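Long-range contacts in acyl-CoA dehydrogenase domain protein Tcur3481 (Thermomonospora curvata, PDB 6WY9), which probably acts as an FAD-dependent acyl-CoA dehydrogenase, a flavoprotein oxidoreductase, and forms an assembly of four chains: residues E59-A64 / L108-V113; L91-A96 / L119-E124; R17-D22 / R45-A50; A180-L185 / D204-R209. All blocks are in the same frame, centred on the assembly; numbering follows the deposited sequence.

Overall arrangement
Interaction 1 touches both 2 and 3, which do not touch each other; all three involve the N-terminal helices, interaction 2 tying them to strand 118-122, and interaction 4 sits apart on the beta domain. The centres of interactions 1 and 2 lie about 15 Å apart; L109 CD2 packs 3.6 Å from the backbone A94 O, and V112 CG2 is 3.9 Å from L119 CD1. V113 O lies 4.0 Å from A48 CB of interaction 3. Interactions 2 and 4 reach the same mixed sheet without touching, their nearest atoms about 7 Å apart, whereas interactions 3 and 4 have centres about 34 Å apart. All four lie away from the flavin site, which includes R249, F259 and H317.

Interaction 1 (E59-A64 / L108-V113); sequences EAAGGA and LLPGVV
The carbonyl oxygen of A61 is the polar atom on which 108-113 closes, though only carbon meets it there: V113 CG2 stands 3.4 Å from A61 O, and P110 CA is 3.6 Å from the same oxygen. The first torsion of V113 (chi1 164°) sets CG1 anti to the backbone N and CG2 beside that N. CG1 then lies 3.8 Å from G62 O, while CG2 also comes within 4.1 Å of G63 N. Four residues before V113, L109 offers its CB to A61 CB at 3.5 Å, and A61 CB also faces P110 CD, 3.9 Å off. The loop's own bond, G62 N to E59 O at 2.7 Å, keeps its shape, with G62 at a positive phi (92°) where a CB would strike the preceding carbonyl oxygen. Replacing V113 by an alanine would remove the methyls lying on A61 O and G62 O and is likely to leave a gap against the G62-G63 backbone. In the N-terminal helical domain of the acyl-CoA dehydrogenase fold, the loop between helices 41-49 and 67-80 thus packs on helix 109-113, with L109 continuing onto A94 of helix 87-100. With no hydrogen bond across, shape and apolar contact hold the loop to the helix.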
# COMPACT_ATOMS: atom_id res chain seq x y z
N GLU B 59 -6.64 -7.27 -44.00
CA GLU B 59 -6.29 -6.81 -45.34
C GLU B 59 -7.50 -6.77 -46.26
O GLU B 59 -7.65 -5.83 -47.05
CB GLU B 59 -5.19 -7.70 -45.92
CG GLU B 59 -3.82 -7.54 -45.24
CD GLU B 59 -2.76 -8.43 -45.86
OE1 GLU B 59 -3.11 -9.39 -46.58
OE2 GLU B 59 -1.56 -8.17 -45.64
N ALA B 60 -8.39 -7.77 -46.17
CA ALA B 60 -9.56 -7.76 -47.04
C ALA B 60 -10.42 -6.50 -46.87
O ALA B 60 -11.18 -6.17 -47.79
CB ALA B 60 -10.41 -9.02 -46.80
N ALA B 61 -10.31 -5.79 -45.75
CA ALA B 61 -10.99 -4.51 -45.57
C ALA B 61 -10.09 -3.31 -45.84
O ALA B 61 -10.48 -2.17 -45.55
CB ALA B 61 -11.56 -4.40 -44.14
N GLY B 62 -8.89 -3.54 -46.38
CA GLY B 62 -7.96 -2.47 -46.64
C GLY B 62 -6.98 -2.18 -45.53
O GLY B 62 -6.19 -1.24 -45.66
N GLY B 63 -7.00 -2.95 -44.44
CA GLY B 63 -6.07 -2.74 -43.34
C GLY B 63 -4.72 -3.41 -43.57
O GLY B 63 -4.45 -4.00 -44.61
N ALA B 64 -3.86 -3.32 -42.56
CA ALA B 64 -2.57 -3.97 -42.67
C ALA B 64 -2.56 -5.38 -42.07
O ALA B 64 -1.58 -6.11 -42.25
CB ALA B 64 -1.48 -3.12 -42.00
N LEU B 108 -18.80 -3.61 -43.10
CA LEU B 108 -18.69 -2.28 -42.50
C LEU B 108 -17.23 -1.84 -42.30
O LEU B 108 -16.99 -0.65 -42.03
CB LEU B 108 -19.43 -2.25 -41.15
CG LEU B 108 -20.92 -2.64 -41.10
CD1 LEU B 108 -21.40 -2.63 -39.65
CD2 LEU B 108 -21.73 -1.65 -41.88
N LEU B 109 -16.27 -2.76 -42.41
CA LEU B 109 -14.90 -2.49 -41.96
C LEU B 109 -14.17 -1.53 -42.90
O LEU B 109 -13.40 -0.68 -42.45
CB LEU B 109 -14.13 -3.81 -41.80
CG LEU B 109 -14.67 -4.73 -40.67
CD1 LEU B 109 -14.01 -6.13 -40.56
CD2 LEU B 109 -14.60 -4.00 -39.33
N PRO B 110 -14.36 -1.65 -44.22
CA PRO B 110 -13.75 -0.65 -45.10
C PRO B 110 -14.04 0.77 -44.68
O PRO B 110 -13.13 1.61 -44.69
CB PRO B 110 -14.34 -1.01 -46.47
CG PRO B 110 -14.45 -2.51 -46.37
CD PRO B 110 -15.01 -2.72 -44.99
N GLY B 111 -15.29 1.08 -44.28
CA GLY B 111 -15.59 2.43 -43.84
C GLY B 111 -14.87 2.81 -42.55
O GLY B 111 -14.61 4.00 -42.30
N VAL B 112 -14.55 1.83 -41.70
CA VAL B 112 -13.75 2.14 -40.52
C VAL B 112 -12.31 2.45 -40.92
O VAL B 112 -11.69 3.39 -40.41
CB VAL B 112 -13.80 0.99 -39.50
CG1 VAL B 112 -12.83 1.27 -38.33
CG2 VAL B 112 -15.24 0.74 -39.00
N VAL B 113 -11.75 1.65 -41.83
CA VAL B 113 -10.37 1.85 -42.26
C VAL B 113 -10.19 3.25 -42.84
O VAL B 113 -9.21 3.95 -42.52
CB VAL B 113 -9.97 0.75 -43.28
CG1 VAL B 113 -8.70 1.12 -44.05
CG2 VAL B 113 -9.85 -0.60 -42.55

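Interaction 2 (L91-A96 / L119-E124); sequences LVAALA and LTVALE
A93 of helix 87-100 fits its methyl between L119 and V121 of strand 118-122, at the junction in the acyl-CoA dehydrogenase fold where the N-terminal helical domain meets the middle beta domain. The two short segments run almost perpendicular, at 85°, and their axes approach to 7.1 Å. So close an approach is consistent with the small side chain of A93: A93 CB is 3.6 Å from V121 CG1 and 3.8 Å from L119 CB, the two strand residues pointing to one side while T120 between them turns the other way. V121 brings CG1 to the helix because chi1 (-57°) puts that methyl anti to the carbonyl carbon.

The packing thins away from A93. Along the helix, A94 CB meets only the end of L119, at CD1, 4.5 Å away; V92 turns instead to T219, V222 and A226 of helix 215-248. The loose flank is thus still protein interior. On the far side of the strand T120 OG1 is hydrogen-bonded to P155 O; alongside, in the sheet, the parallel strand 160-169 pairs with the backbone of T120 and A122. On the helix side, L119 O accepts a hydrogen bond from T90 OG1, and the T120 carbonyl oxygen lies 4.3 Å from A93 CB.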
# COMPACT_ATOMS: atom_id res chain seq x y z
N LEU B 91 -12.17 0.68 -32.63
CA LEU B 91 -11.30 -0.38 -33.15
C LEU B 91 -11.49 -1.71 -32.42
O LEU B 91 -11.32 -2.77 -33.04
CB LEU B 91 -9.81 0.05 -33.10
CG LEU B 91 -9.50 1.18 -34.11
CD1 LEU B 91 -8.03 1.69 -34.10
CD2 LEU B 91 -9.95 0.78 -35.55
N VAL B 92 -11.80 -1.70 -31.12
CA VAL B 92 -12.23 -2.94 -30.46
C VAL B 92 -13.53 -3.45 -31.09
O VAL B 92 -13.68 -4.65 -31.36
CB VAL B 92 -12.36 -2.74 -28.93
CG1 VAL B 92 -13.00 -3.96 -28.25
CG2 VAL B 92 -10.97 -2.42 -28.25
N ALA B 93 -14.49 -2.56 -31.35
CA ALA B 93 -15.70 -3.03 -32.02
C ALA B 93 -15.35 -3.61 -33.38
O ALA B 93 -15.90 -4.65 -33.78
CB ALA B 93 -16.72 -1.90 -32.17
N ALA B 94 -14.42 -2.97 -34.10
CA ALA B 94 -14.11 -3.44 -35.45
C ALA B 94 -13.39 -4.79 -35.41
O ALA B 94 -13.62 -5.64 -36.28
CB ALA B 94 -13.26 -2.39 -36.20
N LEU B 95 -12.50 -4.97 -34.44
CA LEU B 95 -11.86 -6.27 -34.26
C LEU B 95 -12.86 -7.35 -33.87
O LEU B 95 -12.75 -8.49 -34.32
CB LEU B 95 -10.73 -6.16 -33.23
CG LEU B 95 -9.46 -5.42 -33.66
CD1 LEU B 95 -8.44 -5.42 -32.47
CD2 LEU B 95 -8.89 -6.11 -34.86
N ALA B 96 -13.87 -7.01 -33.06
CA ALA B 96 -14.95 -7.96 -32.77
C ALA B 96 -15.69 -8.34 -34.04
O ALA B 96 -16.07 -9.51 -34.23
CB ALA B 96 -15.93 -7.37 -31.75
N LEU B 119 -17.63 3.54 -34.56
CA LEU B 119 -18.42 2.60 -33.79
C LEU B 119 -18.21 2.92 -32.32
O LEU B 119 -17.30 3.67 -31.95
CB LEU B 119 -18.00 1.16 -34.06
CG LEU B 119 -18.12 0.83 -35.55
CD1 LEU B 119 -17.24 -0.36 -35.87
CD2 LEU B 119 -19.55 0.49 -35.76
N THR B 120 -19.06 2.34 -31.48
CA THR B 120 -18.71 2.28 -30.07
C THR B 120 -19.26 0.97 -29.52
O THR B 120 -19.92 0.20 -30.23
CB THR B 120 -19.23 3.52 -29.30
OG1 THR B 120 -18.82 3.43 -27.93
CG2 THR B 120 -20.77 3.62 -29.39
N VAL B 121 -18.94 0.70 -28.26
CA VAL B 121 -19.37 -0.52 -27.60
C VAL B 121 -20.10 -0.14 -26.31
O VAL B 121 -19.67 0.78 -25.59
CB VAL B 121 -18.17 -1.44 -27.31
CG1 VAL B 121 -17.49 -1.73 -28.62
CG2 VAL B 121 -17.17 -0.77 -26.31
N ALA B 122 -21.17 -0.86 -26.04
CA ALA B 122 -22.05 -0.65 -24.89
C ALA B 122 -21.98 -1.94 -24.08
O ALA B 122 -22.76 -2.87 -24.26
CB ALA B 122 -23.49 -0.32 -25.35
N LEU B 123 -21.00 -1.98 -23.17
CA LEU B 123 -20.65 -3.17 -22.41
C LEU B 123 -20.98 -3.01 -20.94
O LEU B 123 -20.77 -3.95 -20.19
CB LEU B 123 -19.14 -3.47 -22.58
CG LEU B 123 -18.68 -3.66 -24.04
CD1 LEU B 123 -17.17 -3.88 -24.10
CD2 LEU B 123 -19.44 -4.89 -24.59
N GLU B 124 -21.46 -1.83 -20.50
CA GLU B 124 -21.69 -1.61 -19.08
C GLU B 124 -23.14 -1.24 -18.78
O GLU B 124 -23.86 -0.73 -19.64
CB GLU B 124 -20.74 -0.52 -18.57
CG GLU B 124 -19.27 -1.00 -18.58
CD GLU B 124 -18.30 0.15 -18.24
OE1 GLU B 124 -18.16 1.10 -19.04
OE2 GLU B 124 -17.72 0.11 -17.13

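Interaction 3 (R17-D22 / R45-A50); sequences RQIFTD and RELAGA
The segments 17-22 of helix 5-23 and 45-49 of helix 41-49 run nearly antiparallel, at 163° with axes 10.6 Å apart, and the nearest CA atoms, those of I19 and E46, are 7.4 Å apart. At this spacing the contact is made by side chains, chiefly that of I19. Its two branches divide the work: CG2 meets L47 CD2 at 3.7 Å, while the chain through CG1, extended at chi2 (174°), carries CD1 to within 3.6 Å of A50 CB. I19 and L47 cross obliquely, and I19 CG2 also lies 4.2 Å from E46 CB. The other methyl of L47, CD1, reaches F20 at ring atom CE1, 4.1 Å away, the two side chains meeting at about a right angle. F20 and L47 both touch L87 of helix 87-100, and F20 also packs on L74 of helix 67-80. Away from the partner helix, R17 O accepts from T21 N and, from the opposite face of its plane, from T21 OG1 at 2.6 Å, while the R17 guanidinium forms a salt bridge to E77. Such apolar packing of antiparallel helices belongs to the N-terminal all-helical domain of the acyl-CoA dehydrogenase fold.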
# COMPACT_ATOMS: atom_id res chain seq x y z
N ARG B 17 2.94 8.94 -32.92
CA ARG B 17 3.52 9.95 -32.04
C ARG B 17 3.53 11.32 -32.71
O ARG B 17 3.21 12.33 -32.06
CB ARG B 17 4.92 9.54 -31.64
CG ARG B 17 5.59 10.53 -30.71
CD ARG B 17 6.77 9.85 -29.99
NE ARG B 17 6.33 8.87 -28.98
CZ ARG B 17 7.08 7.87 -28.48
NH1 ARG B 17 8.33 7.67 -28.88
NH2 ARG B 17 6.57 7.06 -27.57
N GLN B 18 3.90 11.38 -33.99
CA GLN B 18 3.97 12.68 -34.65
C GLN B 18 2.58 13.27 -34.81
O GLN B 18 2.38 14.48 -34.61
CB GLN B 18 4.62 12.54 -36.03
CG GLN B 18 4.75 13.88 -36.75
CD GLN B 18 5.74 14.81 -36.07
OE1 GLN B 18 5.37 15.89 -35.56
NE2 GLN B 18 7.00 14.40 -36.04
N ILE B 19 1.62 12.44 -35.19
CA ILE B 19 0.27 12.95 -35.41
C ILE B 19 -0.33 13.43 -34.09
O ILE B 19 -0.87 14.55 -33.99
CB ILE B 19 -0.58 11.88 -36.11
CG1 ILE B 19 -0.05 11.68 -37.55
CG2 ILE B 19 -2.12 12.17 -36.08
CD1 ILE B 19 -0.75 10.54 -38.23
N PHE B 20 -0.17 12.63 -33.03
CA PHE B 20 -0.71 13.02 -31.73
C PHE B 20 -0.01 14.26 -31.21
O PHE B 20 -0.64 15.13 -30.61
CB PHE B 20 -0.58 11.87 -30.73
CG PHE B 20 -1.54 10.73 -30.97
CD1 PHE B 20 -2.89 10.97 -31.23
CD2 PHE B 20 -1.11 9.41 -30.88
CE1 PHE B 20 -3.78 9.92 -31.42
CE2 PHE B 20 -2.01 8.36 -31.08
CZ PHE B 20 -3.33 8.61 -31.35
N THR B 21 1.31 14.34 -31.40
CA THR B 21 2.07 15.50 -30.96
C THR B 21 1.63 16.77 -31.67
O THR B 21 1.56 17.84 -31.06
CB THR B 21 3.55 15.25 -31.22
OG1 THR B 21 3.98 14.15 -30.41
CG2 THR B 21 4.38 16.51 -30.87
N ASP B 22 1.35 16.68 -32.98
CA ASP B 22 0.89 17.85 -33.73
C ASP B 22 -0.50 18.32 -33.31
O ASP B 22 -0.84 19.49 -33.52
CB ASP B 22 0.84 17.56 -35.24
CG ASP B 22 2.20 17.40 -35.84
OD1 ASP B 22 3.19 17.84 -35.22
OD2 ASP B 22 2.27 16.84 -36.95
N ARG B 45 -9.44 12.13 -38.95
CA ARG B 45 -9.19 12.05 -40.39
C ARG B 45 -7.70 11.90 -40.68
O ARG B 45 -7.30 11.19 -41.62
CB ARG B 45 -9.74 13.29 -41.09
CG ARG B 45 -11.26 13.34 -41.25
CD ARG B 45 -11.67 14.56 -42.11
NE ARG B 45 -11.15 15.84 -41.60
CZ ARG B 45 -10.09 16.48 -42.09
NH1 ARG B 45 -9.40 15.97 -43.11
NH2 ARG B 45 -9.69 17.64 -41.56
N GLU B 46 -6.86 12.56 -39.89
CA GLU B 46 -5.41 12.42 -40.05
C GLU B 46 -4.97 10.98 -39.78
O GLU B 46 -4.17 10.41 -40.54
CB GLU B 46 -4.70 13.39 -39.10
CG GLU B 46 -5.01 14.89 -39.33
CD GLU B 46 -4.14 15.47 -40.39
OE1 GLU B 46 -2.95 15.07 -40.38
OE2 GLU B 46 -4.62 16.27 -41.23
N LEU B 47 -5.48 10.38 -38.70
CA LEU B 47 -5.20 8.98 -38.40
C LEU B 47 -5.64 8.05 -39.53
O LEU B 47 -4.92 7.11 -39.88
CB LEU B 47 -5.91 8.56 -37.11
CG LEU B 47 -5.31 9.29 -35.90
CD1 LEU B 47 -6.19 9.07 -34.67
CD2 LEU B 47 -3.83 8.88 -35.61
N ALA B 48 -6.86 8.25 -40.05
CA ALA B 48 -7.30 7.44 -41.19
C ALA B 48 -6.35 7.60 -42.37
O ALA B 48 -6.00 6.61 -43.04
CB ALA B 48 -8.73 7.82 -41.61
N GLY B 49 -5.94 8.83 -42.66
CA GLY B 49 -5.14 9.08 -43.85
C GLY B 49 -3.76 8.48 -43.76
O GLY B 49 -3.18 8.12 -44.78
N ALA B 50 -3.20 8.40 -42.54
CA ALA B 50 -1.93 7.74 -42.31
C ALA B 50 -2.05 6.22 -42.24
O ALA B 50 -1.03 5.53 -42.09
CB ALA B 50 -1.31 8.28 -41.00

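Interaction 4 (A180-L185 / D204-R209); sequences ADAPGL and DAVPAR
V206 forms the apolar centre, one methyl directed to each end of the opposing turn. With CG1 anti to its backbone N (chi1 179°), that methyl presses on A182 CB at 3.5 Å; CG2 lies 4.1 Å from L185 CB and only 3.1 Å from G184 O, a tight approach. Beside it the two proline rings meet, P183 CG 3.9 Å from P207 CD, which also comes to 3.4 Å from P183 O. Cut back to an alanine, V206 would lose both methyls, and the turn is likely to be left with a gap against A182 and L185. This is a type II beta turn from A182 to L185, in the loop between strands 172-179 and 185-191 of the middle beta domain, and the facing segment 204-209 has a G1 beta bulge, A205 and V206 both opposite L147 of strand 144-154. G184 occupies the positive-phi corner (80°), where a CB would stand about 2.2 Å from D204 O. At the polar edge the D204 backbone N gives a hydrogen bond to G184 O, 2.8 Å and fairly straight at 161°, the donor tilted from the carbonyl plane. Beyond it, A205 N is hydrogen-bonded to S148 OG, and A205 O accepts from R146 NH2.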
# COMPACT_ATOMS: atom_id res chain seq x y z
N ALA B 180 -27.09 3.06 -35.12
CA ALA B 180 -27.29 4.17 -34.19
C ALA B 180 -28.61 4.90 -34.42
O ALA B 180 -29.04 5.65 -33.55
CB ALA B 180 -26.16 5.19 -34.30
N ASP B 181 -29.23 4.72 -35.59
CA ASP B 181 -30.54 5.27 -35.93
C ASP B 181 -31.65 4.22 -35.84
O ASP B 181 -32.75 4.45 -36.36
CB ASP B 181 -30.50 5.87 -37.34
CG ASP B 181 -30.16 4.85 -38.40
OD1 ASP B 181 -29.77 3.72 -38.03
OD2 ASP B 181 -30.27 5.16 -39.60
N ALA B 182 -31.39 3.08 -35.20
CA ALA B 182 -32.38 2.02 -35.09
C ALA B 182 -33.64 2.51 -34.38
O ALA B 182 -33.54 3.29 -33.42
CB ALA B 182 -31.79 0.82 -34.33
N PRO B 183 -34.83 2.03 -34.77
CA PRO B 183 -36.03 2.39 -34.01
C PRO B 183 -35.98 1.81 -32.60
O PRO B 183 -35.41 0.74 -32.36
CB PRO B 183 -37.18 1.78 -34.84
CG PRO B 183 -36.57 0.70 -35.65
CD PRO B 183 -35.09 1.04 -35.82
N GLY B 184 -36.55 2.55 -31.66
CA GLY B 184 -36.50 2.16 -30.26
C GLY B 184 -35.21 2.47 -29.53
O GLY B 184 -35.09 2.13 -28.35
N LEU B 185 -34.25 3.11 -30.17
CA LEU B 185 -32.98 3.41 -29.53
C LEU B 185 -32.94 4.88 -29.17
O LEU B 185 -33.23 5.73 -30.01
CB LEU B 185 -31.83 3.06 -30.47
CG LEU B 185 -30.43 3.24 -29.94
CD1 LEU B 185 -30.18 2.07 -28.98
CD2 LEU B 185 -29.48 3.22 -31.11
N ASP B 204 -35.63 0.04 -26.59
CA ASP B 204 -37.00 -0.45 -26.46
C ASP B 204 -37.26 -1.32 -27.69
O ASP B 204 -37.62 -0.81 -28.76
CB ASP B 204 -37.94 0.72 -26.30
CG ASP B 204 -39.39 0.32 -26.31
OD1 ASP B 204 -39.71 -0.89 -26.28
OD2 ASP B 204 -40.22 1.25 -26.37
N ALA B 205 -37.04 -2.63 -27.53
CA ALA B 205 -37.27 -3.61 -28.58
C ALA B 205 -36.53 -3.21 -29.86
O ALA B 205 -37.09 -3.19 -30.96
CB ALA B 205 -38.77 -3.78 -28.84
N VAL B 206 -35.25 -2.90 -29.70
CA VAL B 206 -34.44 -2.35 -30.79
C VAL B 206 -34.01 -3.49 -31.71
O VAL B 206 -33.46 -4.49 -31.23
CB VAL B 206 -33.22 -1.62 -30.24
CG1 VAL B 206 -32.39 -1.09 -31.40
CG2 VAL B 206 -33.59 -0.48 -29.26
N PRO B 207 -34.19 -3.36 -33.02
CA PRO B 207 -33.70 -4.40 -33.94
C PRO B 207 -32.18 -4.55 -33.87
O PRO B 207 -31.45 -3.55 -33.80
CB PRO B 207 -34.16 -3.90 -35.31
CG PRO B 207 -35.27 -2.95 -35.01
CD PRO B 207 -34.93 -2.30 -33.72
N ALA B 208 -31.72 -5.80 -33.89
CA ALA B 208 -30.28 -6.06 -33.81
C ALA B 208 -29.95 -7.37 -34.50
O ALA B 208 -30.82 -8.22 -34.72
CB ALA B 208 -29.77 -6.13 -32.37
N ARG B 209 -28.66 -7.53 -34.79
CA ARG B 209 -28.13 -8.72 -35.44
C ARG B 209 -27.01 -9.26 -34.57
O ARG B 209 -26.15 -8.50 -34.11
CB ARG B 209 -27.58 -8.39 -36.82
CG ARG B 209 -28.53 -7.62 -37.70
CD ARG B 209 -29.70 -8.49 -38.10
NE ARG B 209 -29.28 -9.60 -38.95
CZ ARG B 209 -30.11 -10.42 -39.58
NH1 ARG B 209 -31.42 -10.26 -39.47
NH2 ARG B 209 -29.63 -11.40 -40.34